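PDB 5EP9: SnoN,Epimerase SnoN from Streptomyces nogalater, which probably acts as a non-heme iron, 2-oxoglutarate-dependent epimerase in the biosynthesis of the polyketide nogalamycin. Local coordinates for residues G50-G55 with A101-I106; A58-E63 with S94-R99; E72-G77 with M84-D89; A88-G93 with L123-K128; V161-V166 with L237-V242. All coordinates share one frame; numbering follows the deposited sequence.

Contact 1: G50-G55 with A101-I106; sequences GVLDAG and ATHPRI
The imidazole of His103 carries Leu52 on one face and its own neighbour Pro104 on the other: Leu52 CD2 stands 3.6 Å above the ring plane in a CH-pi contact, offset toward the rim, while Pro104 CD closes the far side at a similar height and Arg105 CA lies at the edge, in plane. The second flat group, the guanidinium of the poorly ordered Arg105, has Val51 CA over its centre. Two helix starts meet in this way, with Asp53 and His103 at the N-cap positions of helices 54-70 and 104-114, both within the 14-202 part of the construct. His103 is held through both ring nitrogens: ND1 accepts a weak capping bond from Arg105 N at 3.2 Å, and NE2 is hydrogen-bonded to Glu56. Because Glu56 also accepts from Asp53 N, that one carboxylate joins the two helix starts and limits rotation of the ring. Arg105 reaches the Gly50 turn with its chain extended, CG trans to the backbone N (chi1 -171°), placing NH1 3.1 Å from Gly50 O, a position loosely defined because of that disorder. Gly50 has a positive phi of 61°, a conformation that suits glycine. Deeper down, Leu52 and Ile106 both lean on Val161 of the main sheet, which places the contact beside the cupin-type beta core. There the apolar seam ends with Val51 CG2 against Ile106 CG1, 4.0 Å apart.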
# COMPACT_ATOMS: atom_id res chain seq x y z
N GLY A 50 -5.30 1.60 -15.54
CA GLY A 50 -4.26 1.86 -16.54
C GLY A 50 -3.27 2.92 -16.07
O GLY A 50 -2.90 3.79 -16.76
N VAL A 51 -2.88 2.82 -14.81
CA VAL A 51 -1.90 3.75 -14.30
C VAL A 51 -0.48 3.43 -14.89
O VAL A 51 0.32 4.32 -15.08
CB VAL A 51 -2.00 3.82 -12.79
CG1 VAL A 51 -1.20 2.75 -12.09
CG2 VAL A 51 -1.50 5.11 -12.34
N LEU A 52 -0.20 2.15 -15.11
CA LEU A 52 0.95 1.69 -15.83
C LEU A 52 0.59 1.23 -17.21
O LEU A 52 -0.49 0.64 -17.43
CB LEU A 52 1.58 0.49 -15.12
CG LEU A 52 2.09 0.68 -13.71
CD1 LEU A 52 2.72 -0.62 -13.16
CD2 LEU A 52 3.09 1.83 -13.63
N ASP A 53 1.45 1.53 -18.17
CA ASP A 53 1.20 1.02 -19.51
C ASP A 53 1.62 -0.46 -19.60
O ASP A 53 2.18 -0.98 -18.63
CB ASP A 53 1.78 1.96 -20.59
CG ASP A 53 3.30 1.97 -20.61
OD1 ASP A 53 3.96 0.95 -20.30
OD2 ASP A 53 3.79 3.04 -21.09
N ALA A 54 1.46 -1.09 -20.77
CA ALA A 54 1.72 -2.53 -20.89
C ALA A 54 3.26 -2.84 -20.73
O ALA A 54 3.61 -3.86 -20.11
CB ALA A 54 1.24 -3.03 -22.25
N GLY A 55 4.09 -2.01 -21.32
CA GLY A 55 5.53 -2.18 -21.16
C GLY A 55 6.04 -2.07 -19.71
O GLY A 55 6.92 -2.83 -19.26
N ALA A 101 8.00 2.84 -7.08
CA ALA A 101 7.64 3.54 -5.84
C ALA A 101 7.52 5.04 -5.99
O ALA A 101 6.65 5.68 -5.39
CB ALA A 101 8.64 3.23 -4.75
N THR A 102 8.36 5.59 -6.86
CA THR A 102 8.36 7.01 -7.19
C THR A 102 7.84 7.34 -8.59
O THR A 102 7.99 8.42 -9.07
CB THR A 102 9.79 7.61 -7.02
OG1 THR A 102 10.70 6.86 -7.81
CG2 THR A 102 10.22 7.51 -5.57
N HIS A 103 7.17 6.39 -9.23
CA HIS A 103 6.59 6.57 -10.50
C HIS A 103 5.90 7.93 -10.61
O HIS A 103 5.03 8.27 -9.78
CB HIS A 103 5.60 5.45 -10.75
CG HIS A 103 5.16 5.34 -12.16
ND1 HIS A 103 4.18 6.16 -12.69
CD2 HIS A 103 5.62 4.58 -13.19
CE1 HIS A 103 4.06 5.89 -13.98
NE2 HIS A 103 4.91 4.94 -14.31
N PRO A 104 6.16 8.68 -11.65
CA PRO A 104 5.60 10.05 -11.68
C PRO A 104 4.10 10.16 -11.66
O PRO A 104 3.57 11.10 -11.09
CB PRO A 104 6.16 10.70 -13.02
CG PRO A 104 7.35 9.86 -13.36
CD PRO A 104 7.19 8.48 -12.68
N ARG A 105 3.45 9.30 -12.38
CA ARG A 105 2.01 9.34 -12.44
C ARG A 105 1.35 8.89 -11.14
O ARG A 105 0.39 9.48 -10.69
CB ARG A 105 1.55 8.51 -13.64
CG ARG A 105 0.08 8.70 -13.88
CD ARG A 105 -0.35 8.34 -15.27
NE ARG A 105 -1.80 8.11 -15.14
CZ ARG A 105 -2.55 7.35 -15.95
NH1 ARG A 105 -1.99 6.73 -17.00
NH2 ARG A 105 -3.86 7.22 -15.71
N ILE A 106 1.84 7.81 -10.56
CA ILE A 106 1.35 7.32 -9.29
C ILE A 106 1.55 8.39 -8.20
O ILE A 106 0.66 8.68 -7.38
CB ILE A 106 2.04 6.02 -8.91
CG1 ILE A 106 1.64 4.95 -9.90
CG2 ILE A 106 1.65 5.60 -7.47
CD1 ILE A 106 2.17 3.57 -9.64

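Contact 2: A58-E63 with S94-R99; sequences AEYLAE and SDTMRR
Helices 54-70 and 95-101, on the outside of the cupin-type core, are joined where Glu63 meets Ser94, the N-cap of the second helix. All of it lies in the 14-202 part of the construct. The axes of segments 58-63 and 95-99 approach to 9.9 Å, and their directions differ by 135°. Ser94 OG donates to Glu63 OE2 at 2.6 Å, on the anti side of the carboxylate and 24° out of its plane. The same hydroxyl accepts Met97 N at 3.0 Å, so one group both caps the helix and donates to the glutamate. A bend at chi2 (74°) turns the carboxylate of Glu63 to Ser94, and OE2 has a second mate in the salt bridge to Arg66. With an alanine in place of Glu63, the Ser94 hydroxyl would probably lose its acceptor, Arg66 its countercharge and the Met97 methyl part of its wall. Met97 CE reaches Tyr60 O at 3.5 Å and slips past the Glu63 chain, while Thr96 CG2 sits 3.7 Å from Tyr60 CD1. At the outer rim Arg99 NH1 makes a weak, salt-bridging bond to Glu59 OE2 at 3.4 Å, near the guanidinium plane. A water that donates to Glu59 OE2 at 2.7 Å also bonds Thr96 OG1. An apolar seam with charged bonds at its margins, laid against the larger sheet, is consistent with the helical layer that buttresses the double-stranded beta-helix of 2-oxoglutarate oxygenases.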
# COMPACT_ATOMS: atom_id res chain seq x y z
N ALA A 58 5.04 -5.14 -17.79
CA ALA A 58 6.00 -6.28 -18.15
C ALA A 58 7.42 -6.14 -17.56
O ALA A 58 7.94 -7.10 -16.92
CB ALA A 58 6.18 -6.43 -19.60
N GLU A 59 7.90 -4.93 -17.57
CA GLU A 59 9.08 -4.61 -16.72
C GLU A 59 8.99 -4.84 -15.15
O GLU A 59 9.82 -5.59 -14.56
CB GLU A 59 9.42 -3.19 -16.90
CG GLU A 59 10.87 -2.97 -16.42
CD GLU A 59 11.41 -1.55 -16.56
OE1 GLU A 59 10.66 -0.63 -17.00
OE2 GLU A 59 12.60 -1.39 -16.14
N TYR A 60 7.98 -4.26 -14.51
CA TYR A 60 7.84 -4.38 -13.05
C TYR A 60 7.49 -5.83 -12.68
O TYR A 60 7.92 -6.34 -11.69
CB TYR A 60 6.89 -3.32 -12.49
CG TYR A 60 7.40 -1.95 -12.75
CD1 TYR A 60 8.67 -1.57 -12.32
CD2 TYR A 60 6.63 -0.98 -13.39
CE1 TYR A 60 9.20 -0.31 -12.61
CE2 TYR A 60 7.13 0.31 -13.62
CZ TYR A 60 8.43 0.62 -13.23
OH TYR A 60 8.90 1.89 -13.42
N LEU A 61 6.71 -6.50 -13.52
CA LEU A 61 6.30 -7.87 -13.24
C LEU A 61 7.53 -8.77 -13.22
O LEU A 61 7.71 -9.56 -12.32
CB LEU A 61 5.30 -8.37 -14.28
CG LEU A 61 4.94 -9.86 -14.18
CD1 LEU A 61 4.39 -10.28 -12.80
CD2 LEU A 61 3.93 -10.19 -15.28
N ALA A 62 8.41 -8.61 -14.21
CA ALA A 62 9.58 -9.48 -14.26
C ALA A 62 10.40 -9.24 -13.04
O ALA A 62 11.07 -10.15 -12.55
CB ALA A 62 10.48 -9.25 -15.55
N GLU A 63 10.55 -7.99 -12.68
CA GLU A 63 11.44 -7.65 -11.55
C GLU A 63 10.75 -8.21 -10.21
O GLU A 63 11.43 -8.74 -9.35
CB GLU A 63 11.64 -6.17 -11.45
CG GLU A 63 12.42 -5.76 -10.19
CD GLU A 63 13.91 -6.07 -10.23
OE1 GLU A 63 14.40 -6.73 -11.17
OE2 GLU A 63 14.60 -5.66 -9.26
N SER A 94 16.31 -2.74 -4.95
CA SER A 94 16.00 -2.76 -6.36
C SER A 94 15.68 -1.38 -6.89
O SER A 94 14.68 -0.79 -6.54
CB SER A 94 14.74 -3.65 -6.55
OG SER A 94 14.22 -3.49 -7.87
N ASP A 95 16.54 -0.88 -7.71
CA ASP A 95 16.26 0.40 -8.37
C ASP A 95 14.82 0.31 -9.12
O ASP A 95 14.16 1.32 -9.24
CB ASP A 95 17.37 0.74 -9.35
CG ASP A 95 18.72 1.02 -8.55
OD1 ASP A 95 18.60 1.28 -7.33
OD2 ASP A 95 19.84 1.02 -9.11
N THR A 96 14.54 -0.83 -9.74
CA THR A 96 13.50 -0.94 -10.65
C THR A 96 12.17 -0.76 -9.75
O THR A 96 11.36 0.08 -10.02
CB THR A 96 13.53 -2.30 -11.38
OG1 THR A 96 14.61 -2.31 -12.31
CG2 THR A 96 12.25 -2.53 -12.15
N MET A 97 12.16 -1.40 -8.61
CA MET A 97 11.18 -1.12 -7.67
C MET A 97 11.15 0.31 -7.08
O MET A 97 10.05 0.87 -6.85
CB MET A 97 11.14 -2.21 -6.54
CG MET A 97 10.76 -3.59 -7.06
SD MET A 97 9.16 -3.47 -7.92
CE MET A 97 9.07 -5.05 -8.69
N ARG A 98 12.28 0.92 -6.91
CA ARG A 98 12.27 2.30 -6.53
C ARG A 98 11.65 3.16 -7.59
O ARG A 98 11.03 4.19 -7.23
CB ARG A 98 13.69 2.83 -6.15
CG ARG A 98 13.67 4.12 -5.30
CD ARG A 98 15.11 4.54 -4.96
NE ARG A 98 15.20 5.58 -3.91
CZ ARG A 98 14.97 6.89 -4.08
NH1 ARG A 98 14.55 7.36 -5.26
NH2 ARG A 98 15.18 7.77 -3.09
N ARG A 99 11.92 2.86 -8.87
CA ARG A 99 11.28 3.66 -9.93
C ARG A 99 9.77 3.51 -9.86
O ARG A 99 9.02 4.44 -10.11
CB ARG A 99 11.76 3.33 -11.35
CG ARG A 99 13.18 3.88 -11.60
CD ARG A 99 13.68 3.77 -13.03
NE ARG A 99 14.42 2.55 -13.23
CZ ARG A 99 13.92 1.42 -13.69
NH1 ARG A 99 12.61 1.30 -14.02
NH2 ARG A 99 14.76 0.38 -13.78
O HOH W 1 13.92 -3.47 -15.13

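Contact 3: E72-G77 with M84-D89; sequences ESVRWG and MDYVAD. With AKG (2-oxoglutaric acid), chain E.
Met84 leaves the side of Trp76 to touch the bound 2-oxoglutarate, its CE 3.4 Å from the ligand's O4. A bend at chi3 (71°) swings this methyl toward the ligand, while SD lies at the edge of the Trp76 six-membered ring, 5.1 Å from its centroid, a Met-aromatic contact. Met84 CG packs on Trp76 CE3 at 3.7 Å. Behind this first shell, Val74 and Tyr86 point the same way: Val74 CB lies over the phenol face in a CH-pi contact, 3.9 Å from the centroid, and Trp76 CB meets the ring edge. A serine replacing Tyr86 would probably leave Val74 without the face it rests on and open a gap beside Trp76. Positioning all four are paired antiparallel bonds, Val74 N to Tyr86 O at 2.6 Å and Trp76 N to Met84 O at 2.9 Å, each returned by the partner residue. On the other face a water donates to both Ser73 OG and Asp85 OD1, while Asp85 OD2 holds Lys131 in a salt bridge. This hairpin, in the 14-202 part of the construct, forms one margin of the larger sheet: 74-77 is outermost, 82-87 pairs with 118-128, and Trp76 and Met84 lean on Thr139 of the smaller sheet.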
# COMPACT_ATOMS: atom_id res chain seq x y z
N GLU A 72 15.46 -12.58 -0.74
CA GLU A 72 14.66 -12.78 0.45
C GLU A 72 13.29 -12.25 0.39
O GLU A 72 13.11 -11.08 0.12
CB GLU A 72 15.32 -12.09 1.65
CG GLU A 72 16.55 -12.86 2.06
CD GLU A 72 16.73 -12.95 3.54
OE1 GLU A 72 15.78 -13.52 4.19
OE2 GLU A 72 17.86 -12.57 3.98
N SER A 73 12.35 -13.09 0.77
CA SER A 73 11.02 -12.67 1.03
C SER A 73 10.61 -13.02 2.47
O SER A 73 11.30 -13.76 3.18
CB SER A 73 10.06 -13.28 0.00
OG SER A 73 10.16 -14.64 0.06
N VAL A 74 9.45 -12.52 2.84
CA VAL A 74 8.89 -12.75 4.16
C VAL A 74 7.49 -13.41 4.03
O VAL A 74 6.67 -13.05 3.22
CB VAL A 74 8.83 -11.43 4.97
CG1 VAL A 74 8.13 -11.66 6.33
CG2 VAL A 74 10.24 -10.88 5.18
N ARG A 75 7.30 -14.47 4.79
CA ARG A 75 5.97 -15.10 4.87
C ARG A 75 5.10 -14.41 5.99
O ARG A 75 5.47 -14.41 7.13
CB ARG A 75 6.08 -16.58 5.10
CG ARG A 75 4.71 -17.27 5.24
CD ARG A 75 4.85 -18.76 5.48
NE ARG A 75 3.52 -19.30 5.81
CZ ARG A 75 3.04 -19.54 7.01
NH1 ARG A 75 3.78 -19.32 8.08
NH2 ARG A 75 1.82 -20.07 7.13
N TRP A 76 3.98 -13.86 5.58
CA TRP A 76 2.86 -13.49 6.45
C TRP A 76 1.88 -14.68 6.55
O TRP A 76 1.11 -15.00 5.64
CB TRP A 76 2.13 -12.25 5.92
CG TRP A 76 0.96 -11.71 6.81
CD1 TRP A 76 0.55 -12.17 8.02
CD2 TRP A 76 0.10 -10.59 6.50
NE1 TRP A 76 -0.52 -11.42 8.48
CE2 TRP A 76 -0.81 -10.44 7.56
CE3 TRP A 76 0.04 -9.69 5.44
CZ2 TRP A 76 -1.81 -9.43 7.57
CZ3 TRP A 76 -0.95 -8.65 5.43
CH2 TRP A 76 -1.86 -8.54 6.49
N GLY A 77 2.03 -15.38 7.65
CA GLY A 77 1.32 -16.60 7.92
C GLY A 77 0.37 -16.27 9.06
O GLY A 77 0.45 -15.25 9.70
N MET A 84 0.21 -14.34 2.70
CA MET A 84 1.03 -13.88 1.58
C MET A 84 2.52 -14.08 1.82
O MET A 84 2.96 -14.26 2.94
CB MET A 84 0.83 -12.39 1.26
CG MET A 84 1.22 -11.46 2.39
SD MET A 84 1.03 -9.76 1.74
CE MET A 84 -0.76 -9.62 1.64
N ASP A 85 3.27 -13.92 0.73
CA ASP A 85 4.74 -13.76 0.80
C ASP A 85 4.99 -12.36 0.27
O ASP A 85 4.28 -11.92 -0.67
CB ASP A 85 5.46 -14.76 -0.06
CG ASP A 85 5.33 -16.21 0.48
OD1 ASP A 85 5.95 -16.56 1.52
OD2 ASP A 85 4.57 -16.98 -0.17
N TYR A 86 5.97 -11.68 0.84
CA TYR A 86 6.30 -10.36 0.37
C TYR A 86 7.76 -10.07 0.47
O TYR A 86 8.51 -10.64 1.30
CB TYR A 86 5.49 -9.28 1.07
CG TYR A 86 5.75 -9.13 2.52
CD1 TYR A 86 5.13 -9.98 3.46
CD2 TYR A 86 6.61 -8.16 2.99
CE1 TYR A 86 5.36 -9.81 4.82
CE2 TYR A 86 6.87 -7.98 4.35
CZ TYR A 86 6.25 -8.81 5.26
OH TYR A 86 6.55 -8.59 6.58
N VAL A 87 8.17 -9.24 -0.42
CA VAL A 87 9.53 -8.70 -0.36
C VAL A 87 9.40 -7.37 0.36
O VAL A 87 8.76 -6.45 -0.15
CB VAL A 87 10.18 -8.52 -1.77
CG1 VAL A 87 11.61 -7.96 -1.65
CG2 VAL A 87 10.18 -9.83 -2.49
N ALA A 88 10.07 -7.25 1.50
CA ALA A 88 10.00 -6.08 2.40
C ALA A 88 10.98 -5.01 1.93
O ALA A 88 12.05 -5.32 1.43
CB ALA A 88 10.42 -6.46 3.81
N ASP A 89 10.51 -3.77 1.99
CA ASP A 89 11.33 -2.62 1.65
C ASP A 89 12.04 -2.80 0.28
O ASP A 89 13.25 -2.60 0.15
CB ASP A 89 12.36 -2.41 2.75
CG ASP A 89 11.71 -2.19 4.13
OD1 ASP A 89 11.01 -1.16 4.32
OD2 ASP A 89 11.83 -3.14 4.98
C1 AKG E . -2.51 -3.09 2.05
O1 AKG E . -2.60 -2.22 2.96
O2 AKG E . -2.03 -2.83 0.92
C2 AKG E . -3.03 -4.45 2.29
O5 AKG E . -3.53 -4.72 3.40
C3 AKG E . -2.90 -5.47 1.13
C4 AKG E . -3.61 -6.81 1.33
C5 AKG E . -3.46 -7.81 0.21
O3 AKG E . -2.85 -7.48 -0.83
O4 AKG E . -3.90 -8.99 0.36
O HOH W 2 12.13 -9.27 1.95
O HOH W 3 8.51 -15.62 1.78

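Contact 4: A88-G93 with L123-K128; sequences ADAQLG and LEVLLK
Leu123 meets the 88-93 turn through both of its backbone polar atoms. Its N donates to Gln91 OE1 at 2.9 Å, a fairly straight bond that nevertheless reaches the amide oxygen from above its carbonyl plane, 58° out. Its O accepts Ala90 N at 2.8 Å, almost in line with the C=O. The Gln91 chain folds back to do this: CG takes the position between the backbone N and carbonyl carbon (chi1 84°), and a turn at chi2 (-76°) brings OE1 to the strand, so a side-chain amide extends the backbone pairing by one bond. Leu123 CD2 also packs on Ala90 CB at 3.9 Å. Glu124 comes next, its CG 4.2 Å from Ala88 CA and its carboxylate linked to the turn by water, which donates to Glu124 OE2 at 2.9 Å and accepts Asp89 N at 2.7 Å. Val125 CG2 meets the same Ala90 CB at 3.8 Å, so this small methyl rests against two strand residues. Beyond it the strand runs into the 2-oxoglutarate pocket: Leu126 and Lys128 touch the ligand, and Lys128 NZ bonds Thr139, a ligand-binding residue. Lying in the 14-202 part of the construct, strand 118-128 is flanked by strands 82-87 and 236-245; helix 54-70 packs on Val125 and Leu127, and the weakly bonded helical turn 90-93 follows where strand 82-87 leaves the sheet.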
# COMPACT_ATOMS: atom_id res chain seq x y z
N ALA A 88 10.07 -7.25 1.50
CA ALA A 88 10.00 -6.08 2.40
C ALA A 88 10.98 -5.01 1.93
O ALA A 88 12.05 -5.32 1.43
CB ALA A 88 10.42 -6.46 3.81
N ASP A 89 10.51 -3.77 1.99
CA ASP A 89 11.33 -2.62 1.65
C ASP A 89 12.04 -2.80 0.28
O ASP A 89 13.25 -2.60 0.15
CB ASP A 89 12.36 -2.41 2.75
CG ASP A 89 11.71 -2.19 4.13
OD1 ASP A 89 11.01 -1.16 4.32
OD2 ASP A 89 11.83 -3.14 4.98
N ALA A 90 11.26 -3.23 -0.70
CA ALA A 90 11.81 -3.71 -1.96
C ALA A 90 12.56 -2.66 -2.74
O ALA A 90 13.55 -2.96 -3.43
CB ALA A 90 10.72 -4.30 -2.79
N GLN A 91 12.19 -1.42 -2.48
CA GLN A 91 12.85 -0.29 -3.08
C GLN A 91 14.26 -0.07 -2.66
O GLN A 91 14.95 0.58 -3.34
CB GLN A 91 12.07 0.99 -2.90
CG GLN A 91 12.27 1.73 -1.56
CD GLN A 91 11.54 1.10 -0.35
OE1 GLN A 91 10.87 0.10 -0.45
NE2 GLN A 91 11.73 1.68 0.78
N LEU A 92 14.66 -0.57 -1.53
CA LEU A 92 16.03 -0.37 -1.03
C LEU A 92 17.03 -1.19 -1.79
O LEU A 92 18.10 -0.74 -2.00
CB LEU A 92 16.21 -0.66 0.48
CG LEU A 92 15.30 0.14 1.45
CD1 LEU A 92 15.54 -0.29 2.91
CD2 LEU A 92 15.50 1.66 1.23
N GLY A 93 16.68 -2.40 -2.16
CA GLY A 93 17.56 -3.30 -2.93
C GLY A 93 17.35 -3.35 -4.46
O GLY A 93 18.20 -3.77 -5.18
N LEU A 123 7.96 0.45 -0.21
CA LEU A 123 7.28 -0.38 -1.19
C LEU A 123 7.48 -1.83 -0.86
O LEU A 123 8.61 -2.26 -0.62
CB LEU A 123 7.73 -0.08 -2.58
CG LEU A 123 6.98 -0.86 -3.71
CD1 LEU A 123 6.79 -0.04 -4.96
CD2 LEU A 123 7.64 -2.19 -4.06
N GLU A 124 6.39 -2.59 -0.93
CA GLU A 124 6.48 -4.08 -0.87
C GLU A 124 6.03 -4.79 -2.12
O GLU A 124 5.13 -4.32 -2.78
CB GLU A 124 5.71 -4.59 0.33
CG GLU A 124 6.32 -4.14 1.67
CD GLU A 124 5.39 -4.45 2.90
OE1 GLU A 124 4.18 -4.75 2.71
OE2 GLU A 124 5.88 -4.49 4.03
N VAL A 125 6.62 -5.94 -2.43
CA VAL A 125 6.15 -6.76 -3.51
C VAL A 125 5.30 -7.86 -2.90
O VAL A 125 5.82 -8.58 -2.08
CB VAL A 125 7.33 -7.39 -4.26
CG1 VAL A 125 6.87 -8.33 -5.36
CG2 VAL A 125 8.22 -6.33 -4.87
N LEU A 126 4.07 -8.06 -3.38
CA LEU A 126 3.15 -9.00 -2.73
C LEU A 126 2.84 -10.16 -3.63
O LEU A 126 2.58 -9.97 -4.79
CB LEU A 126 1.85 -8.34 -2.28
CG LEU A 126 1.99 -7.04 -1.51
CD1 LEU A 126 0.61 -6.50 -1.16
CD2 LEU A 126 2.77 -7.23 -0.24
N LEU A 127 2.86 -11.35 -3.06
CA LEU A 127 2.50 -12.59 -3.73
C LEU A 127 1.47 -13.41 -2.89
O LEU A 127 1.73 -13.74 -1.76
CB LEU A 127 3.74 -13.44 -3.88
CG LEU A 127 3.58 -14.87 -4.37
CD1 LEU A 127 3.05 -14.91 -5.79
CD2 LEU A 127 4.91 -15.63 -4.26
N LYS A 128 0.36 -13.72 -3.51
CA LYS A 128 -0.53 -14.78 -3.07
C LYS A 128 -0.64 -15.84 -4.09
O LYS A 128 -0.97 -15.59 -5.22
CB LYS A 128 -1.99 -14.34 -2.83
CG LYS A 128 -2.25 -13.54 -1.63
CD LYS A 128 -3.81 -13.48 -1.45
CE LYS A 128 -4.19 -12.49 -0.38
NZ LYS A 128 -4.33 -13.10 0.95
O HOH W 4 8.54 -3.42 3.78

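Contact 5: V161-V166 with L237-V242; sequences VALVDV and LSTSAV
Val161 and Thr239 form an antiparallel hydrogen-bonded pair: Val161 N donates to Thr239 O at 2.8 Å, and Thr239 N returns the bond to Val161 O at 3.0 Å. Ala162 and Ser238 follow as the non-hydrogen-bonded pair. Leu163 N still reaches Leu237 O at 3.0 Å, though tilted 25° from the carbonyl plane as the first segment leaves the sheet. The segments belong to different parts of the construct, 161-166 to the 14-202 part and 237-242 to the 203-305 part. On one face Val161 and Thr239 lie side by side, with Thr239 OG1 3.6 Å from Val161 CB. With OG1 at chi1 62°, Thr239 CG2 is trans to the carbonyl carbon and turned to Leu163 CD1, 4.0 Å away. Leu163 then leans on Tyr60 and Ala64 of helix 54-70, while Val164 CG1 lies 4.5 Å from Leu237 CB, a loose apolar contact. The opposite face carries Ser238, whose CB comes 3.1 Å from Val161 O and whose side chain touches Trp160. Further along, Ser240 OG is hydrogen-bonded to 2-oxoglutarate. One face packed under a helix and the other lining a cosubstrate pocket is consistent with the larger sheet of a double-stranded beta-helix, here assembled from both parts of the construct.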
# COMPACT_ATOMS: atom_id res chain seq x y z
N VAL A 161 -0.75 -1.78 -6.74
CA VAL A 161 -0.66 -1.80 -8.23
C VAL A 161 -0.72 -3.24 -8.68
O VAL A 161 0.16 -4.05 -8.26
CB VAL A 161 0.67 -1.13 -8.70
CG1 VAL A 161 0.81 -1.16 -10.18
CG2 VAL A 161 0.72 0.27 -8.19
N ALA A 162 -1.67 -3.56 -9.52
CA ALA A 162 -1.77 -4.89 -10.04
C ALA A 162 -0.74 -5.12 -11.19
O ALA A 162 -0.73 -4.36 -12.12
CB ALA A 162 -3.13 -5.15 -10.60
N LEU A 163 0.11 -6.14 -11.03
CA LEU A 163 1.06 -6.51 -12.04
C LEU A 163 0.57 -7.65 -12.95
O LEU A 163 1.19 -7.94 -13.95
CB LEU A 163 2.42 -6.82 -11.43
CG LEU A 163 3.07 -5.64 -10.67
CD1 LEU A 163 4.34 -6.10 -10.05
CD2 LEU A 163 3.33 -4.52 -11.61
N VAL A 164 -0.56 -8.27 -12.58
CA VAL A 164 -1.29 -9.20 -13.40
C VAL A 164 -2.76 -8.89 -13.23
O VAL A 164 -3.14 -8.10 -12.39
CB VAL A 164 -1.08 -10.66 -12.93
CG1 VAL A 164 0.41 -11.08 -13.11
CG2 VAL A 164 -1.50 -10.84 -11.50
N ASP A 165 -3.58 -9.58 -14.00
CA ASP A 165 -5.05 -9.50 -13.85
C ASP A 165 -5.44 -10.09 -12.49
O ASP A 165 -4.97 -11.13 -12.08
CB ASP A 165 -5.70 -10.27 -14.99
CG ASP A 165 -5.85 -9.41 -16.31
OD1 ASP A 165 -5.67 -8.18 -16.33
OD2 ASP A 165 -6.19 -10.01 -17.32
N VAL A 166 -6.25 -9.34 -11.73
CA VAL A 166 -6.67 -9.76 -10.39
C VAL A 166 -8.20 -9.77 -10.31
O VAL A 166 -8.80 -8.84 -9.81
CB VAL A 166 -6.07 -8.88 -9.28
CG1 VAL A 166 -6.36 -9.50 -7.95
CG2 VAL A 166 -4.57 -8.77 -9.39
N LEU A 237 0.15 -11.13 -8.15
CA LEU A 237 1.37 -10.33 -8.02
C LEU A 237 1.06 -8.87 -8.16
O LEU A 237 0.29 -8.46 -9.09
CB LEU A 237 2.38 -10.68 -9.11
CG LEU A 237 3.07 -12.03 -8.89
CD1 LEU A 237 3.56 -12.72 -10.16
CD2 LEU A 237 4.25 -11.91 -7.96
N SER A 238 1.60 -8.11 -7.20
CA SER A 238 1.29 -6.69 -7.11
C SER A 238 2.35 -6.04 -6.30
O SER A 238 3.15 -6.72 -5.61
CB SER A 238 -0.10 -6.48 -6.42
OG SER A 238 -0.12 -7.06 -5.13
N THR A 239 2.28 -4.74 -6.27
CA THR A 239 3.04 -4.00 -5.30
C THR A 239 2.14 -3.14 -4.45
O THR A 239 1.17 -2.64 -4.96
CB THR A 239 4.13 -3.08 -5.95
OG1 THR A 239 3.49 -2.12 -6.78
CG2 THR A 239 5.10 -3.89 -6.77
N SER A 240 2.64 -2.83 -3.25
CA SER A 240 1.97 -1.95 -2.31
C SER A 240 2.93 -0.95 -1.72
O SER A 240 3.93 -1.31 -1.13
CB SER A 240 1.32 -2.81 -1.20
OG SER A 240 0.48 -2.06 -0.45
N ALA A 241 2.66 0.32 -1.99
CA ALA A 241 3.51 1.38 -1.56
C ALA A 241 2.76 2.31 -0.62
O ALA A 241 1.69 2.78 -0.95
CB ALA A 241 4.03 2.19 -2.76
N VAL A 242 3.40 2.63 0.49
CA VAL A 242 2.87 3.56 1.50
C VAL A 242 3.57 4.92 1.36
O VAL A 242 4.77 5.00 1.31
CB VAL A 242 3.13 2.99 2.91
CG1 VAL A 242 2.64 3.94 3.98
CG2 VAL A 242 2.45 1.62 3.06

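Contacts 3, 4 and 5 share the larger sheet: Asp85 O and Leu127 N join contacts 3 and 4 at 2.8 Å, and Leu126 N and Ser238 O join 4 and 5, also at 2.8 Å. Each of these three supplies residues to the 2-oxoglutarate pocket: Met84, Leu126 with Lys128, and Ser240. Contacts 1 and 2 form the helical side, their centres about 11 Å apart. They meet the sheet through Leu52 CD1 on Val161 CG1 (3.6 Å) and Leu61 CD1 on Leu237 CD1 (3.7 Å), while Met97 CE reaches Val125 CG2. Contact 1 stays back from the site: the Ile106 side chain is about 12 Å from the ligand, against about 5 Å for Ser238.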